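Local coordinates for protein EvdO1 (Micromonospora carbonacea, PDB 4XBZ) that probably catalyses an oxidative cyclization in orthosomycin biosynthesis as a metal-dependent oxygenase of the phytanoyl-CoA dioxygenase family, at residues D186-D191 and A228-G233; L58-L63 and L235-I240. All coordinates share one frame; numbering follows the deposited sequence.

Contact 1 (D186-D191 and A228-G233); sequences DPAPED and AVMQPG
Pro232 CG stands over the plane of the Asp186-Pro187 peptide, almost directly above Pro187 N at 3.4 Å. The same CG is 3.5 Å from Pro187 CD, while Pro232 CD, on the same side, lies against Pro187 CB; the two rings meet at a slant. Leu69 and Gln73 of helix 66-86 also touch Pro232. Beyond the prolines the chains run antiparallel, and a single hydrogen-bonded bridge, Ala188 with Met230, ties two loops that each pass between the sheets, one linking strands 179-184 and 194-196, the other 226-228 and 235-239. Ala188 N donates a hydrogen bond to Met230 O (2.8 Å), tilted 24° from that carbonyl plane. The return bond, Met230 N to Ala188 O (2.9 Å), rises 39° out of the acceptor's plane and therefore misses its lone-pair directions. Ala188 CB rests 3.9 Å from Met230 CB. With CG beside its own backbone N (chi1 -49°), the methionine keeps that carbon near the methyl while its end leads away to Leu236. Val229 CG2 touches Glu190 CB at 4.0 Å. Putting an alanine at Pro232 would remove CG and CD, and would probably leave the Asp186-Pro187 peptide without its cover and the backbone freer to turn. The pairing rests on main-chain bonds and apolar carbons; Pro232, opposite Asp186 in register, has no N-H to donate, so a matching pair of bonds cannot form there.

Contact 2 (L58-L63 and L235-I240); sequences LVVRGL and LLLHNI
The double-stranded beta helix of this oxygenase family includes a large mixed sheet, in which strands 58-61 and 235-239 are antiparallel neighbours; strand 36-38 continues the sheet beyond the first and strand 179-184 beyond the second. Leu58 pairs with Leu237 and Val60 with Leu235, each as a hydrogen-bonded pair, with the non-hydrogen-bonded pair Val59-Leu236 between them. Four bonds result, the shortest from Val60 N to Leu235 O (2.7 Å, 171° at the hydrogen). One face carries Leu58, Val60, Leu235 and Leu237, and is packed by Phe52 of helix 46-55 and by Ile130, Met131 and Leu134 of helix 125-134. On it Leu235 lies alongside Val60, CD2 being 3.8 Å from Val60 CB, and Leu63, past the turn at Gly62, brings CD2 to within 4.0 Å of Leu235 CB. The other face holds Val59 and Leu236, the latter's side chain about 9 Å from the nickel ion. Farther along, His238 NE2 is hydrogen-bonded to Asp162 OD2, a carboxylate of the nickel site, a second-shell link. With Leu237 CG beside its backbone N (chi1 -58°) and the chain extended to one methyl (chi2 165°), CD1 meets Leu58 CD2 at 3.8 Å and Val60 CG2 at 3.7 Å.

Overall arrangement
Along the chain the order is 58-63, 186-191, 228-233, 235-240, so both segments of contact 1 fall between those of contact 2. Their centres are 12 Å apart. Strand 235-239 follows 228-233 after Asp234, whose carboxylate accepts hydrogen bonds from Gly62 N and Gln231 N and forms a salt bridge with Arg61, tying the two contacts together. Arg61 NH1 also reaches Val229 O (2.6 Å), and Met230 CE packs on Val59 CG2 and Leu236 CD1. Contact 1, partly exposed, pairs the loops that pass between the large sheet and the four-stranded sheet; contact 2 pairs strands buried within the large sheet. His160 and His244, which hold the nickel ion with Asp162, lie on strands of the smaller sheet.

Contact 1 (D186-D191 and A228-G233)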
ATOM      1  N   ASP A 186       5.283   5.705 -26.854  1.00 29.26           N
ATOM      2  CA  ASP A 186       5.721   4.878 -27.960  1.00 32.09           C
ATOM      3  C   ASP A 186       5.769   3.430 -27.494  1.00 33.14           C
ATOM      4  O   ASP A 186       5.923   3.175 -26.290  1.00 34.81           O
ATOM      5  CB  ASP A 186       7.077   5.359 -28.472  1.00 29.84           C
ATOM      6  CG  ASP A 186       7.058   6.818 -28.843  1.00 34.12           C
ATOM      7  OD1 ASP A 186       6.118   7.248 -29.556  1.00 36.19           O
ATOM      8  OD2 ASP A 186       7.969   7.543 -28.400  1.00 33.62           O
ATOM      9  N   PRO A 187       5.604   2.478 -28.430  1.00 34.32           N
ATOM     10  CA  PRO A 187       5.655   1.070 -28.014  1.00 30.39           C
ATOM     11  C   PRO A 187       7.037   0.709 -27.491  1.00 32.12           C
ATOM     12  O   PRO A 187       8.029   1.353 -27.848  1.00 31.96           O
ATOM     13  CB  PRO A 187       5.320   0.299 -29.296  1.00 33.57           C
ATOM     14  CG  PRO A 187       5.686   1.207 -30.398  1.00 31.75           C
ATOM     15  CD  PRO A 187       5.506   2.622 -29.896  1.00 34.91           C
ATOM     16  N   ALA A 188       7.068  -0.264 -26.587  1.00 32.75           N
ATOM     17  CA  ALA A 188       8.295  -0.837 -26.060  1.00 32.13           C
ATOM     18  C   ALA A 188       8.210  -2.345 -26.265  1.00 35.96           C
ATOM     19  O   ALA A 188       7.813  -3.072 -25.351  1.00 29.68           O
ATOM     20  CB  ALA A 188       8.479  -0.499 -24.581  1.00 25.02           C
ATOM     21  N   PRO A 189       8.559  -2.811 -27.484  1.00 39.13           N
ATOM     22  CA  PRO A 189       8.589  -4.235 -27.853  1.00 34.32           C
ATOM     23  C   PRO A 189       9.641  -4.962 -27.028  1.00 34.54           C
ATOM     24  O   PRO A 189      10.427  -4.303 -26.341  1.00 32.10           O
ATOM     25  CB  PRO A 189       8.966  -4.210 -29.342  1.00 34.29           C
ATOM     26  CG  PRO A 189       9.733  -2.908 -29.512  1.00 34.67           C
ATOM     27  CD  PRO A 189       9.070  -1.938 -28.568  1.00 35.04           C
ATOM     28  N   GLU A 190       9.681  -6.288 -27.081  1.00 35.07           N
ATOM     29  CA  GLU A 190      10.617  -7.005 -26.219  1.00 32.64           C
ATOM     30  C   GLU A 190      12.080  -6.772 -26.609  1.00 33.95           C
ATOM     31  O   GLU A 190      12.981  -6.936 -25.782  1.00 35.69           O
ATOM     32  CB  GLU A 190      10.323  -8.499 -26.215  1.00 34.79           C
ATOM     33  CG  GLU A 190      11.109  -9.223 -25.145  1.00 38.63           C
ATOM     34  CD  GLU A 190      10.685 -10.658 -24.977  1.00 49.85           C
ATOM     35  OE1 GLU A 190       9.474 -10.940 -25.138  1.00 46.79           O
ATOM     36  OE2 GLU A 190      11.565 -11.500 -24.680  1.00 53.60           O
ATOM     37  N   ASP A 191      12.334  -6.374 -27.849  1.00 26.27           N
ATOM     38  CA  ASP A 191      13.722  -6.106 -28.227  1.00 37.85           C
ATOM     39  C   ASP A 191      14.145  -4.658 -27.924  1.00 35.97           C
ATOM     40  O   ASP A 191      15.275  -4.278 -28.228  1.00 37.99           O
ATOM     41  CB  ASP A 191      13.959  -6.434 -29.716  1.00 36.66           C
ATOM     42  CG  ASP A 191      12.993  -5.711 -30.641  1.00 39.47           C
ATOM     43  OD1 ASP A 191      11.784  -5.640 -30.315  1.00 38.87           O
ATOM     44  OD2 ASP A 191      13.443  -5.211 -31.692  1.00 46.20           O
ATOM     45  N   ALA A 228       9.243  -5.570 -19.668  1.00 28.49           N
ATOM     46  CA  ALA A 228       8.041  -4.784 -19.586  1.00 30.91           C
ATOM     47  C   ALA A 228       7.571  -4.429 -20.995  1.00 30.14           C
ATOM     48  O   ALA A 228       7.954  -3.381 -21.532  1.00 26.58           O
ATOM     49  CB  ALA A 228       8.305  -3.537 -18.759  1.00 33.71           C
ATOM     50  N   VAL A 229       6.737  -5.293 -21.583  1.00 26.96           N
ATOM     51  CA  VAL A 229       6.363  -5.158 -22.993  1.00 27.00           C
ATOM     52  C   VAL A 229       5.104  -4.318 -23.193  1.00 25.54           C
ATOM     53  O   VAL A 229       4.003  -4.706 -22.809  1.00 22.87           O
ATOM     54  CB  VAL A 229       6.168  -6.541 -23.661  1.00 31.29           C
ATOM     55  CG1 VAL A 229       5.711  -6.373 -25.119  1.00 28.49           C
ATOM     56  CG2 VAL A 229       7.461  -7.347 -23.596  1.00 25.06           C
ATOM     57  N   MET A 230       5.281  -3.169 -23.841  1.00 29.75           N
ATOM     58  CA  MET A 230       4.302  -2.078 -23.792  1.00 30.40           C
ATOM     59  C   MET A 230       3.755  -1.596 -25.137  1.00 31.05           C
ATOM     60  O   MET A 230       4.514  -1.370 -26.091  1.00 28.41           O
ATOM     61  CB  MET A 230       4.934  -0.871 -23.088  1.00 23.71           C
ATOM     62  CG  MET A 230       5.589  -1.238 -21.799  1.00 31.65           C
ATOM     63  SD  MET A 230       4.324  -1.628 -20.600  1.00 31.52           S
ATOM     64  CE  MET A 230       5.280  -2.491 -19.413  1.00 32.92           C
ATOM     65  N   GLN A 231       2.439  -1.396 -25.178  1.00 28.89           N
ATOM     66  CA  GLN A 231       1.803  -0.667 -26.271  1.00 33.00           C
ATOM     67  C   GLN A 231       1.622   0.792 -25.859  1.00 29.36           C
ATOM     68  O   GLN A 231       1.567   1.080 -24.669  1.00 26.96           O
ATOM     69  CB  GLN A 231       0.459  -1.302 -26.638  1.00 32.11           C
ATOM     70  CG  GLN A 231       0.588  -2.690 -27.254  1.00 32.65           C
ATOM     71  CD  GLN A 231       1.737  -2.777 -28.230  1.00 42.07           C
ATOM     72  OE1 GLN A 231       1.789  -2.046 -29.230  1.00 39.63           O
ATOM     73  NE2 GLN A 231       2.690  -3.664 -27.936  1.00 47.06           N
ATOM     74  N   PRO A 232       1.557   1.723 -26.833  1.00 33.06           N
ATOM     75  CA  PRO A 232       1.376   3.120 -26.404  1.00 30.52           C
ATOM     76  C   PRO A 232       0.054   3.318 -25.647  1.00 32.86           C
ATOM     77  O   PRO A 232      -0.969   2.679 -25.952  1.00 31.06           O
ATOM     78  CB  PRO A 232       1.400   3.907 -27.721  1.00 31.29           C
ATOM     79  CG  PRO A 232       2.247   3.057 -28.650  1.00 32.52           C
ATOM     80  CD  PRO A 232       1.872   1.620 -28.273  1.00 35.83           C
ATOM     81  N   GLY A 233       0.098   4.176 -24.634  1.00 29.28           N
ATOM     82  CA  GLY A 233      -1.051   4.375 -23.760  1.00 32.01           C
ATOM     83  C   GLY A 233      -1.159   3.374 -22.625  1.00 28.05           C
ATOM     84  O   GLY A 233      -2.076   3.455 -21.804  1.00 30.41           O
TER

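Contact 2 (L58-L63 and L235-I240)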
ATOM      1  N   LEU A  58       4.024  -3.747 -11.925  1.00 24.77           N
ATOM      2  CA  LEU A  58       2.677  -4.028 -12.432  1.00 21.99           C
ATOM      3  C   LEU A  58       2.407  -3.309 -13.751  1.00 24.01           C
ATOM      4  O   LEU A  58       2.582  -2.084 -13.845  1.00 25.46           O
ATOM      5  CB  LEU A  58       1.604  -3.613 -11.413  1.00 23.08           C
ATOM      6  CG  LEU A  58       0.162  -3.729 -11.909  1.00 22.58           C
ATOM      7  CD1 LEU A  58      -0.185  -5.192 -12.149  1.00 24.55           C
ATOM      8  CD2 LEU A  58      -0.854  -3.076 -10.972  1.00 22.55           C
ATOM      9  N   VAL A  59       1.982  -4.072 -14.762  1.00 27.06           N
ATOM     10  CA  VAL A  59       1.545  -3.512 -16.044  1.00 24.95           C
ATOM     11  C   VAL A  59       0.055  -3.215 -16.032  1.00 27.77           C
ATOM     12  O   VAL A  59      -0.756  -4.070 -15.678  1.00 28.32           O
ATOM     13  CB  VAL A  59       1.822  -4.463 -17.233  1.00 27.04           C
ATOM     14  CG1 VAL A  59       1.135  -3.957 -18.497  1.00 25.42           C
ATOM     15  CG2 VAL A  59       3.296  -4.607 -17.465  1.00 29.23           C
ATOM     16  N   VAL A  60      -0.293  -1.995 -16.418  1.00 29.29           N
ATOM     17  CA  VAL A  60      -1.682  -1.597 -16.576  1.00 26.42           C
ATOM     18  C   VAL A  60      -1.975  -1.317 -18.057  1.00 33.76           C
ATOM     19  O   VAL A  60      -1.473  -0.320 -18.615  1.00 31.79           O
ATOM     20  CB  VAL A  60      -1.990  -0.348 -15.753  1.00 26.96           C
ATOM     21  CG1 VAL A  60      -3.417   0.113 -16.004  1.00 29.13           C
ATOM     22  CG2 VAL A  60      -1.740  -0.613 -14.258  1.00 29.44           C
ATOM     23  N   ARG A  61      -2.772  -2.180 -18.689  1.00 30.49           N
ATOM     24  CA  ARG A  61      -3.100  -2.037 -20.115  1.00 37.20           C
ATOM     25  C   ARG A  61      -4.242  -1.051 -20.342  1.00 35.24           C
ATOM     26  O   ARG A  61      -5.172  -0.981 -19.542  1.00 33.65           O
ATOM     27  CB  ARG A  61      -3.484  -3.386 -20.744  1.00 33.51           C
ATOM     28  CG  ARG A  61      -2.430  -4.474 -20.641  1.00 32.39           C
ATOM     29  CD  ARG A  61      -1.175  -4.160 -21.433  1.00 34.14           C
ATOM     30  NE  ARG A  61      -0.250  -5.299 -21.397  1.00 32.52           N
ATOM     31  CZ  ARG A  61       0.991  -5.287 -21.881  1.00 32.09           C
ATOM     32  NH1 ARG A  61       1.481  -4.186 -22.455  1.00 25.91           N
ATOM     33  NH2 ARG A  61       1.747  -6.382 -21.780  1.00 27.99           N
ATOM     34  N   GLY A  62      -4.161  -0.293 -21.434  1.00 33.59           N
ATOM     35  CA  GLY A  62      -5.239   0.604 -21.835  1.00 34.90           C
ATOM     36  C   GLY A  62      -5.641   1.704 -20.863  1.00 33.20           C
ATOM     37  O   GLY A  62      -6.830   1.986 -20.702  1.00 34.34           O
ATOM     38  N   LEU A  63      -4.664   2.334 -20.218  1.00 30.33           N
ATOM     39  CA  LEU A  63      -4.950   3.441 -19.307  1.00 32.28           C
ATOM     40  C   LEU A  63      -5.631   4.597 -20.040  1.00 33.38           C
ATOM     41  O   LEU A  63      -6.611   5.160 -19.558  1.00 36.67           O
ATOM     42  CB  LEU A  63      -3.668   3.935 -18.625  1.00 26.84           C
ATOM     43  CG  LEU A  63      -3.841   5.195 -17.767  1.00 32.62           C
ATOM     44  CD1 LEU A  63      -4.671   4.914 -16.538  1.00 27.61           C
ATOM     45  CD2 LEU A  63      -2.493   5.813 -17.391  1.00 30.56           C
ATOM     46  N   LEU A 235       0.560   1.556 -19.167  1.00 31.40           N
ATOM     47  CA  LEU A 235       1.159   2.119 -17.966  1.00 27.56           C
ATOM     48  C   LEU A 235       1.997   1.100 -17.199  1.00 25.09           C
ATOM     49  O   LEU A 235       1.505   0.033 -16.811  1.00 26.25           O
ATOM     50  CB  LEU A 235       0.059   2.687 -17.058  1.00 27.28           C
ATOM     51  CG  LEU A 235       0.445   2.939 -15.596  1.00 26.46           C
ATOM     52  CD1 LEU A 235       1.407   4.102 -15.452  1.00 22.98           C
ATOM     53  CD2 LEU A 235      -0.794   3.120 -14.715  1.00 27.49           C
ATOM     54  N   LEU A 236       3.263   1.426 -16.987  1.00 22.73           N
ATOM     55  CA  LEU A 236       4.107   0.600 -16.135  1.00 26.20           C
ATOM     56  C   LEU A 236       4.278   1.237 -14.744  1.00 25.15           C
ATOM     57  O   LEU A 236       4.757   2.365 -14.602  1.00 24.63           O
ATOM     58  CB  LEU A 236       5.480   0.355 -16.775  1.00 24.29           C
ATOM     59  CG  LEU A 236       6.409  -0.554 -15.951  1.00 24.06           C
ATOM     60  CD1 LEU A 236       5.886  -1.976 -15.923  1.00 21.07           C
ATOM     61  CD2 LEU A 236       7.853  -0.524 -16.449  1.00 23.85           C
ATOM     62  N   LEU A 237       3.855   0.493 -13.729  1.00 26.94           N
ATOM     63  CA  LEU A 237       4.042   0.861 -12.333  1.00 23.89           C
ATOM     64  C   LEU A 237       5.259   0.130 -11.809  1.00 24.78           C
ATOM     65  O   LEU A 237       5.322  -1.108 -11.885  1.00 21.38           O
ATOM     66  CB  LEU A 237       2.801   0.496 -11.504  1.00 22.24           C
ATOM     67  CG  LEU A 237       1.507   1.145 -12.006  1.00 26.32           C
ATOM     68  CD1 LEU A 237       0.266   0.496 -11.410  1.00 19.01           C
ATOM     69  CD2 LEU A 237       1.535   2.649 -11.736  1.00 21.25           C
ATOM     70  N   HIS A 238       6.240   0.865 -11.290  1.00 23.97           N
ATOM     71  CA  HIS A 238       7.314   0.168 -10.605  1.00 24.10           C
ATOM     72  C   HIS A 238       7.745   0.822  -9.297  1.00 26.66           C
ATOM     73  O   HIS A 238       7.761   2.048  -9.128  1.00 25.66           O
ATOM     74  CB  HIS A 238       8.511  -0.060 -11.564  1.00 28.60           C
ATOM     75  CG  HIS A 238       9.486   1.075 -11.675  1.00 26.05           C
ATOM     76  ND1 HIS A 238       9.504   1.931 -12.759  1.00 35.83           N
ATOM     77  CD2 HIS A 238      10.554   1.413 -10.914  1.00 28.23           C
ATOM     78  CE1 HIS A 238      10.507   2.785 -12.630  1.00 35.98           C
ATOM     79  NE2 HIS A 238      11.158   2.494 -11.516  1.00 38.09           N
ATOM     80  N   ASN A 239       8.009  -0.066  -8.350  1.00 27.31           N
ATOM     81  CA  ASN A 239       8.608   0.242  -7.072  1.00 25.09           C
ATOM     82  C   ASN A 239      10.026   0.731  -7.308  1.00 26.55           C
ATOM     83  O   ASN A 239      10.780   0.081  -8.035  1.00 25.92           O
ATOM     84  CB  ASN A 239       8.594  -1.011  -6.207  1.00 25.37           C
ATOM     85  CG  ASN A 239       9.016  -0.760  -4.783  1.00 26.15           C
ATOM     86  OD1 ASN A 239       9.837   0.112  -4.493  1.00 24.31           O
ATOM     87  ND2 ASN A 239       8.471  -1.560  -3.877  1.00 28.64           N
ATOM     88  N   ILE A 240      10.387   1.862  -6.707  1.00 25.08           N
ATOM     89  CA  ILE A 240      11.711   2.449  -6.926  1.00 31.40           C
ATOM     90  C   ILE A 240      12.838   1.542  -6.411  1.00 29.97           C
ATOM     91  O   ILE A 240      14.000   1.722  -6.787  1.00 31.26           O
ATOM     92  CB  ILE A 240      11.836   3.842  -6.255  1.00 30.43           C
ATOM     93  CG1 ILE A 240      11.461   3.744  -4.774  1.00 28.02           C
ATOM     94  CG2 ILE A 240      10.936   4.861  -6.958  1.00 27.19           C
ATOM     95  CD1 ILE A 240      12.293   4.581  -3.873  1.00 25.52           C
TER